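Local coordinates for PHD finger protein 14 (Danio rerio, PDB 7D86) that binds histone H3, preferring the unmodified tail, through a PHD-zinc knuckle-PHD module and represses PDGFRA expression, at residues Trp62-Asp65 with Ala66-Asn69; Thr137-Ala140 with Arg141-Val144; Asp190-Asp193 with Arg194-Arg198. All blocks are in the same frame, centred on the assembly; numbering follows the deposited sequence.

Contact 1: Trp62-Asp65 with Ala66-Asn69; sequences WFCD and ACKN. With ZN (zinc ion), chain F.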
loop_
_atom_site.group_PDB
_atom_site.type_symbol
_atom_site.label_atom_id
_atom_site.label_comp_id
_atom_site.label_asym_id
_atom_site.label_seq_id
_atom_site.Cartn_x
_atom_site.Cartn_y
_atom_site.Cartn_z
ATOM N N TRP A 62 -16.299 -10.139 9.754
ATOM C CA TRP A 62 -16.014 -8.943 8.969
ATOM C C TRP A 62 -15.339 -9.334 7.664
ATOM O O TRP A 62 -14.424 -10.162 7.657
ATOM C CB TRP A 62 -15.128 -7.964 9.747
ATOM C CG TRP A 62 -14.766 -6.736 8.962
ATOM C CD1 TRP A 62 -15.549 -5.640 8.749
ATOM C CD2 TRP A 62 -13.528 -6.484 8.289
ATOM N NE1 TRP A 62 -14.879 -4.722 7.981
ATOM C CE2 TRP A 62 -13.635 -5.212 7.685
ATOM C CE3 TRP A 62 -12.341 -7.208 8.135
ATOM C CZ2 TRP A 62 -12.598 -4.645 6.941
ATOM C CZ3 TRP A 62 -11.308 -6.644 7.394
ATOM C CH2 TRP A 62 -11.446 -5.373 6.809
ATOM N N PHE A 63 -15.792 -8.738 6.567
ATOM C CA PHE A 63 -15.210 -8.961 5.252
ATOM C C PHE A 63 -14.539 -7.685 4.768
ATOM O O PHE A 63 -15.040 -6.581 5.004
ATOM C CB PHE A 63 -16.266 -9.386 4.227
ATOM C CG PHE A 63 -16.702 -10.812 4.350
ATOM C CD1 PHE A 63 -16.213 -11.625 5.358
ATOM C CD2 PHE A 63 -17.604 -11.345 3.444
ATOM C CE1 PHE A 63 -16.629 -12.947 5.464
ATOM C CE2 PHE A 63 -18.021 -12.662 3.545
ATOM C CZ PHE A 63 -17.530 -13.462 4.555
ATOM N N CYS A 64 -13.409 -7.842 4.087
ATOM C CA CYS A 64 -12.839 -6.709 3.380
ATOM C C CYS A 64 -13.722 -6.359 2.182
ATOM O O CYS A 64 -14.612 -7.119 1.780
ATOM C CB CYS A 64 -11.406 -7.009 2.938
ATOM S SG CYS A 64 -11.255 -8.091 1.494
ATOM N N ASP A 65 -13.474 -5.180 1.610
ATOM C CA ASP A 65 -14.324 -4.695 0.530
ATOM C C ASP A 65 -14.281 -5.615 -0.681
ATOM O O ASP A 65 -15.306 -5.817 -1.337
ATOM C CB ASP A 65 -13.911 -3.278 0.133
ATOM C CG ASP A 65 -14.278 -2.248 1.184
ATOM O OD1 ASP A 65 -14.816 -2.636 2.243
ATOM O OD2 ASP A 65 -14.037 -1.049 0.942
ATOM N N ALA A 66 -13.115 -6.182 -0.994
ATOM C CA ALA A 66 -13.037 -7.082 -2.139
ATOM C C ALA A 66 -13.886 -8.328 -1.912
ATOM O O ALA A 66 -14.636 -8.751 -2.802
ATOM C CB ALA A 66 -11.581 -7.460 -2.410
ATOM N N CYS A 67 -13.801 -8.917 -0.719
ATOM C CA CYS A 67 -14.594 -10.112 -0.451
ATOM C C CYS A 67 -16.083 -9.789 -0.355
ATOM O O CYS A 67 -16.914 -10.631 -0.701
ATOM C CB CYS A 67 -14.089 -10.793 0.817
ATOM S SG CYS A 67 -12.408 -11.439 0.635
ATOM N N LYS A 68 -16.439 -8.580 0.091
ATOM C CA LYS A 68 -17.836 -8.154 0.061
ATOM C C LYS A 68 -18.410 -8.138 -1.351
ATOM O O LYS A 68 -19.631 -8.246 -1.513
ATOM C CB LYS A 68 -17.983 -6.759 0.664
ATOM C CG LYS A 68 -18.177 -6.701 2.164
ATOM C CD LYS A 68 -18.606 -5.286 2.546
ATOM C CE LYS A 68 -18.686 -5.085 4.045
ATOM N NZ LYS A 68 -19.348 -3.787 4.357
ATOM N N ASN A 69 -17.567 -7.980 -2.368
ATOM C CA ASN A 69 -17.991 -8.047 -3.760
ATOM C C ASN A 69 -17.637 -9.374 -4.416
ATOM O O ASN A 69 -17.791 -9.505 -5.633
ATOM C CB ASN A 69 -17.372 -6.900 -4.567
ATOM C CG ASN A 69 -17.943 -5.544 -4.195
ATOM O OD1 ASN A 69 -18.052 -5.202 -3.017
ATOM N ND2 ASN A 69 -18.314 -4.763 -5.204
HETATM ZN ZN ZN F . -11.052 -10.410 2.286
#
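F63 opens the contact: its CB lies 3.9 Å from CG of K68 and 4.3 Å from CB of C67. C64 follows, and it both binds zinc and caps the helix. With chi1 at 77°, C64 SG stands between the backbone N and the carbonyl carbon, where C64 SG lies 2.5 Å from zinc and accepts from C67 N at 3.5 Å, with an N-H...S angle of 164°. This is an N-cap bond made by a thiolate ligand, and the N-H donated to the sulfur would be expected to temper its negative charge. SG of C67 completes this half of the site, 2.4 Å from zinc. The carbonyl O of C64 receives K68 N at 2.9 Å, the first bond of the short helix. D65 O then takes N69 N in a weak bond of 3.3 Å. Such a CxxC pair closing a Cys4 site is characteristic of the PHD finger, here the first of the chain; C29 and C32 supply the other two sulfurs. Around helix 65-68, the D65 carboxylate forms a salt bridge with K86 of strand 85-87, its side chain touches W93 of strand 93-95, and the backbone N of D65 donates to OH of Y41 in helix 38-41.

Contact 2: Thr137-Ala140 with Arg141-Val144; sequences TRFA and RTGV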
loop_
_atom_site.group_PDB
_atom_site.type_symbol
_atom_site.label_atom_id
_atom_site.label_comp_id
_atom_site.label_asym_id
_atom_site.label_seq_id
_atom_site.Cartn_x
_atom_site.Cartn_y
_atom_site.Cartn_z
ATOM N N THR A 137 9.734 -10.101 -14.204
ATOM C CA THR A 137 10.096 -9.166 -15.267
ATOM C C THR A 137 8.893 -8.755 -16.111
ATOM O O THR A 137 8.836 -7.615 -16.590
ATOM C CB THR A 137 11.184 -9.796 -16.142
ATOM O OG1 THR A 137 12.376 -9.965 -15.362
ATOM C CG2 THR A 137 11.495 -8.929 -17.352
ATOM N N ARG A 138 7.909 -9.647 -16.271
ATOM C CA ARG A 138 6.778 -9.379 -17.159
ATOM C C ARG A 138 5.979 -8.151 -16.746
ATOM O O ARG A 138 5.309 -7.538 -17.586
ATOM C CB ARG A 138 5.842 -10.593 -17.204
ATOM C CG ARG A 138 6.389 -11.803 -17.921
ATOM C CD ARG A 138 5.411 -12.974 -17.803
ATOM N NE ARG A 138 5.130 -13.282 -16.404
ATOM C CZ ARG A 138 4.093 -14.001 -15.987
ATOM N NH1 ARG A 138 3.217 -14.484 -16.863
ATOM N NH2 ARG A 138 3.929 -14.225 -14.692
ATOM N N PHE A 139 6.044 -7.765 -15.471
ATOM C CA PHE A 139 5.163 -6.737 -14.933
ATOM C C PHE A 139 5.891 -5.446 -14.570
ATOM O O PHE A 139 5.260 -4.519 -14.047
ATOM C CB PHE A 139 4.419 -7.292 -13.718
ATOM C CG PHE A 139 3.671 -8.569 -14.008
ATOM C CD1 PHE A 139 2.517 -8.547 -14.766
ATOM C CD2 PHE A 139 4.128 -9.784 -13.529
ATOM C CE1 PHE A 139 1.825 -9.716 -15.042
ATOM C CE2 PHE A 139 3.439 -10.961 -13.800
ATOM C CZ PHE A 139 2.288 -10.923 -14.557
ATOM N N ALA A 140 7.190 -5.349 -14.870
ATOM C CA ALA A 140 7.961 -4.173 -14.469
ATOM C C ALA A 140 7.407 -2.887 -15.067
ATOM O O ALA A 140 7.583 -1.809 -14.485
ATOM C CB ALA A 140 9.427 -4.341 -14.867
ATOM N N ARG A 141 6.741 -2.968 -16.220
ATOM C CA ARG A 141 6.214 -1.781 -16.887
ATOM C C ARG A 141 4.696 -1.693 -16.799
ATOM O O ARG A 141 4.053 -1.117 -17.675
ATOM C CB ARG A 141 6.661 -1.731 -18.347
ATOM C CG ARG A 141 8.034 -1.123 -18.545
ATOM C CD ARG A 141 8.411 -1.076 -20.015
ATOM N NE ARG A 141 9.711 -0.445 -20.226
ATOM C CZ ARG A 141 10.877 -1.075 -20.107
ATOM N NH1 ARG A 141 12.012 -0.419 -20.318
ATOM N NH2 ARG A 141 10.911 -2.359 -19.773
ATOM N N THR A 142 4.106 -2.255 -15.757
ATOM C CA THR A 142 2.672 -2.143 -15.552
ATOM C C THR A 142 2.386 -1.124 -14.461
ATOM O O THR A 142 3.237 -0.819 -13.625
ATOM C CB THR A 142 2.052 -3.490 -15.161
ATOM O OG1 THR A 142 2.525 -3.864 -13.864
ATOM C CG2 THR A 142 2.406 -4.579 -16.175
ATOM N N GLY A 143 1.160 -0.616 -14.467
ATOM C CA GLY A 143 0.731 0.240 -13.394
ATOM C C GLY A 143 1.555 1.509 -13.331
ATOM O O GLY A 143 2.097 1.993 -14.330
ATOM N N VAL A 144 1.657 2.047 -12.123
ATOM C CA VAL A 144 2.260 3.348 -11.887
ATOM C C VAL A 144 3.370 3.176 -10.859
ATOM O O VAL A 144 3.161 2.556 -9.811
ATOM C CB VAL A 144 1.214 4.376 -11.414
ATOM C CG1 VAL A 144 1.880 5.703 -11.054
ATOM C CG2 VAL A 144 0.174 4.608 -12.498
HETATM O O HOH W 1 5.767 -4.993 -18.140
#
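F139 and T142 meet at the two ends of a type I beta turn, their CA atoms 5.3 Å apart. The carbonyl O of F139 is gripped twice by T142. T142 N donates to F139 O at 3.1 Å with an N-H...O angle of 154°, approaching from above the carbonyl plane, and T142 OG1 donates to the same oxygen at 2.8 Å within that plane, on a lone pair. The two donors therefore use different approaches to one acceptor. The turn backbone sets the approach of the N-H, whereas the threonine torsion sets that of the hydroxyl: chi1 of 67° turns OG1 back toward F139 O. The same rotation swings CG2 to the edge of the F139 ring, near its plane, and T142 CG2 lies 3.7 Å from F139 CA, so one branch bonds while the other packs.

One face of the phenyl ring is covered by R138, whose CB sits over the centre of the F139 ring, 4.1 Å above its plane. The guanidinium of R138 has CZ of F139 against one of its own faces, and its NH2 forms a salt bridge with D136. R141 extends from CG to NE, and its NH1 forms a salt bridge with E130. A water joins the two halves, donating to R138 O at 2.6 Å and accepting from R141 N at 3.0 Å.

The turn belongs to the second PHD finger, in the loop that follows zinc ligands C131 and C134. T142 also accepts the NE2 proton of the zinc ligand H158 on its carbonyl O, so a doubly anchored T142 is consistent with a second-shell residue that orients the histidine.

Contact 3: Asp190-Asp193 with Arg194-Arg198; sequences DRFD and RKWKR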
loop_
_atom_site.group_PDB
_atom_site.type_symbol
_atom_site.label_atom_id
_atom_site.label_comp_id
_atom_site.label_asym_id
_atom_site.label_seq_id
_atom_site.Cartn_x
_atom_site.Cartn_y
_atom_site.Cartn_z
ATOM N N ASP A 190 16.471 4.250 5.595
ATOM C CA ASP A 190 16.869 3.966 6.965
ATOM C C ASP A 190 17.006 2.457 7.132
ATOM O O ASP A 190 16.024 1.723 6.979
ATOM C CB ASP A 190 15.823 4.528 7.925
ATOM C CG ASP A 190 16.229 4.413 9.380
ATOM O OD1 ASP A 190 16.390 3.280 9.875
ATOM O OD2 ASP A 190 16.386 5.468 10.029
ATOM N N ARG A 191 18.216 1.989 7.451
ATOM C CA ARG A 191 18.445 0.541 7.480
ATOM C C ARG A 191 17.629 -0.138 8.578
ATOM O O ARG A 191 17.120 -1.254 8.386
ATOM C CB ARG A 191 19.931 0.232 7.660
ATOM C CG ARG A 191 20.298 -1.203 7.281
ATOM C CD ARG A 191 21.780 -1.516 7.530
ATOM N NE ARG A 191 22.646 -0.509 6.918
ATOM C CZ ARG A 191 23.157 -0.602 5.694
ATOM N NH1 ARG A 191 22.892 -1.660 4.945
ATOM N NH2 ARG A 191 23.936 0.363 5.220
ATOM N N PHE A 192 17.509 0.507 9.740
ATOM C CA PHE A 192 16.703 -0.058 10.819
ATOM C C PHE A 192 15.248 -0.208 10.391
ATOM O O PHE A 192 14.620 -1.259 10.598
ATOM C CB PHE A 192 16.793 0.828 12.060
ATOM C CG PHE A 192 15.902 0.370 13.180
ATOM C CD1 PHE A 192 16.317 -0.628 14.042
ATOM C CD2 PHE A 192 14.649 0.934 13.366
ATOM C CE1 PHE A 192 15.501 -1.051 15.074
ATOM C CE2 PHE A 192 13.830 0.509 14.396
ATOM C CZ PHE A 192 14.254 -0.478 15.245
ATOM N N ASP A 193 14.697 0.849 9.791
ATOM C CA ASP A 193 13.304 0.827 9.362
ATOM C C ASP A 193 13.067 -0.237 8.303
ATOM O O ASP A 193 12.069 -0.962 8.364
ATOM C CB ASP A 193 12.897 2.208 8.845
ATOM C CG ASP A 193 12.583 3.169 9.966
ATOM O OD1 ASP A 193 12.483 2.709 11.129
ATOM O OD2 ASP A 193 12.437 4.379 9.688
ATOM N N ARG A 194 13.973 -0.351 7.326
ATOM C CA ARG A 194 13.860 -1.422 6.334
ATOM C C ARG A 194 13.791 -2.787 6.991
ATOM O O ARG A 194 13.005 -3.648 6.577
ATOM C CB ARG A 194 15.055 -1.418 5.384
ATOM C CG ARG A 194 14.944 -0.554 4.179
ATOM C CD ARG A 194 16.017 -0.982 3.200
ATOM N NE ARG A 194 15.569 -2.122 2.411
ATOM C CZ ARG A 194 16.376 -2.957 1.771
ATOM N NH1 ARG A 194 15.864 -3.952 1.068
ATOM N NH2 ARG A 194 17.694 -2.809 1.847
ATOM N N LYS A 195 14.630 -3.011 8.000
ATOM C CA LYS A 195 14.772 -4.348 8.562
ATOM C C LYS A 195 13.463 -4.832 9.185
ATOM O O LYS A 195 12.992 -5.936 8.891
ATOM C CB LYS A 195 15.917 -4.358 9.574
ATOM C CG LYS A 195 17.231 -4.818 8.957
ATOM C CD LYS A 195 18.326 -4.995 9.995
ATOM C CE LYS A 195 18.876 -3.657 10.431
ATOM N NZ LYS A 195 20.348 -3.705 10.710
ATOM N N TRP A 196 12.849 -4.023 10.048
ATOM C CA TRP A 196 11.633 -4.522 10.688
ATOM C C TRP A 196 10.441 -4.481 9.737
ATOM O O TRP A 196 9.523 -5.301 9.868
ATOM C CB TRP A 196 11.335 -3.769 11.992
ATOM C CG TRP A 196 10.945 -2.320 11.857
ATOM C CD1 TRP A 196 11.746 -1.235 12.053
ATOM C CD2 TRP A 196 9.644 -1.807 11.534
ATOM N NE1 TRP A 196 11.025 -0.076 11.866
ATOM C CE2 TRP A 196 9.734 -0.402 11.544
ATOM C CE3 TRP A 196 8.414 -2.402 11.237
ATOM C CZ2 TRP A 196 8.644 0.417 11.262
ATOM C CZ3 TRP A 196 7.335 -1.593 10.961
ATOM C CH2 TRP A 196 7.457 -0.194 10.970
ATOM N N LYS A 197 10.447 -3.583 8.747
ATOM C CA LYS A 197 9.362 -3.595 7.767
ATOM C C LYS A 197 9.451 -4.811 6.851
ATOM O O LYS A 197 8.433 -5.445 6.552
ATOM C CB LYS A 197 9.357 -2.308 6.942
ATOM C CG LYS A 197 8.955 -1.088 7.738
ATOM C CD LYS A 197 9.303 0.187 6.973
ATOM C CE LYS A 197 8.874 1.411 7.764
ATOM N NZ LYS A 197 9.389 2.670 7.154
ATOM N N ARG A 198 10.656 -5.139 6.372
ATOM C CA ARG A 198 10.800 -6.344 5.559
ATOM C C ARG A 198 10.391 -7.581 6.350
ATOM O O ARG A 198 9.736 -8.488 5.816
ATOM C CB ARG A 198 12.239 -6.488 5.067
ATOM C CG ARG A 198 12.644 -5.487 4.016
ATOM C CD ARG A 198 14.100 -5.664 3.615
ATOM N NE ARG A 198 14.310 -6.864 2.809
ATOM C CZ ARG A 198 15.504 -7.351 2.491
ATOM N NH1 ARG A 198 16.602 -6.748 2.918
ATOM N NH2 ARG A 198 15.602 -8.448 1.752
#
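The carbonyl O of D190 takes R194 N at 2.9 Å, with an N-H...O angle of 171°, and this is the first main-chain bond of the helix. The D190 carboxylate caps the same helix end: D190 OD1 accepts D193 N at 3.0 Å, which marks D190 as the N-cap. One turn on, D193 and W196 lie side by side, carboxylate and ring planes 85° apart. NE1 of W196 donates to D193 OD1 at 3.2 Å, meeting it on the anti side and out of the carboxylate plane. The indole reaches back along the helix because chi1 of W196, 68°, folds the ring over its own backbone. That rotamer also brings W196 CD1 to 3.6 Å from CE2 of F192, an offset edge-to-face pair in which the tryptophan presents its edge to the phenyl face; the centroids of the F192 ring and the five-membered ring of W196 are 5.2 Å apart. One face of the indole is lined by D193 O and by CG of K197, 3.5 Å above the plane. The K197 chain is extended, and its NZ donates to the carbonyl O of L168, in strand 168-170. R194, bent at chi3, forms a salt bridge with E165, just after helix 159-164. Helix 191-204 is thereby fastened to the second PHD finger by two side chains, while K197 also touches L16 of the first finger.

Overall arrangement
Along the chain the three contacts come in series, each formed by one continuous run of residues. Contact 1 closes a zinc site of the first PHD finger, contact 2 is a loop turn beside a zinc site of the second, and contact 3 starts helix 191-204 just after H188, the last zinc ligand. Their centres lie about 27 Å (1 and 2), 31 Å (1 and 3) and 25 Å (2 and 3) apart, and none touches another; contacts 1 and 3 lie on opposite sides of the chain's centre. The zinc knuckle of 72-105 falls between contacts 1 and 2 in sequence. The contacts are thus spread over the module: first finger, second finger, and the C-terminal helix packed on the second.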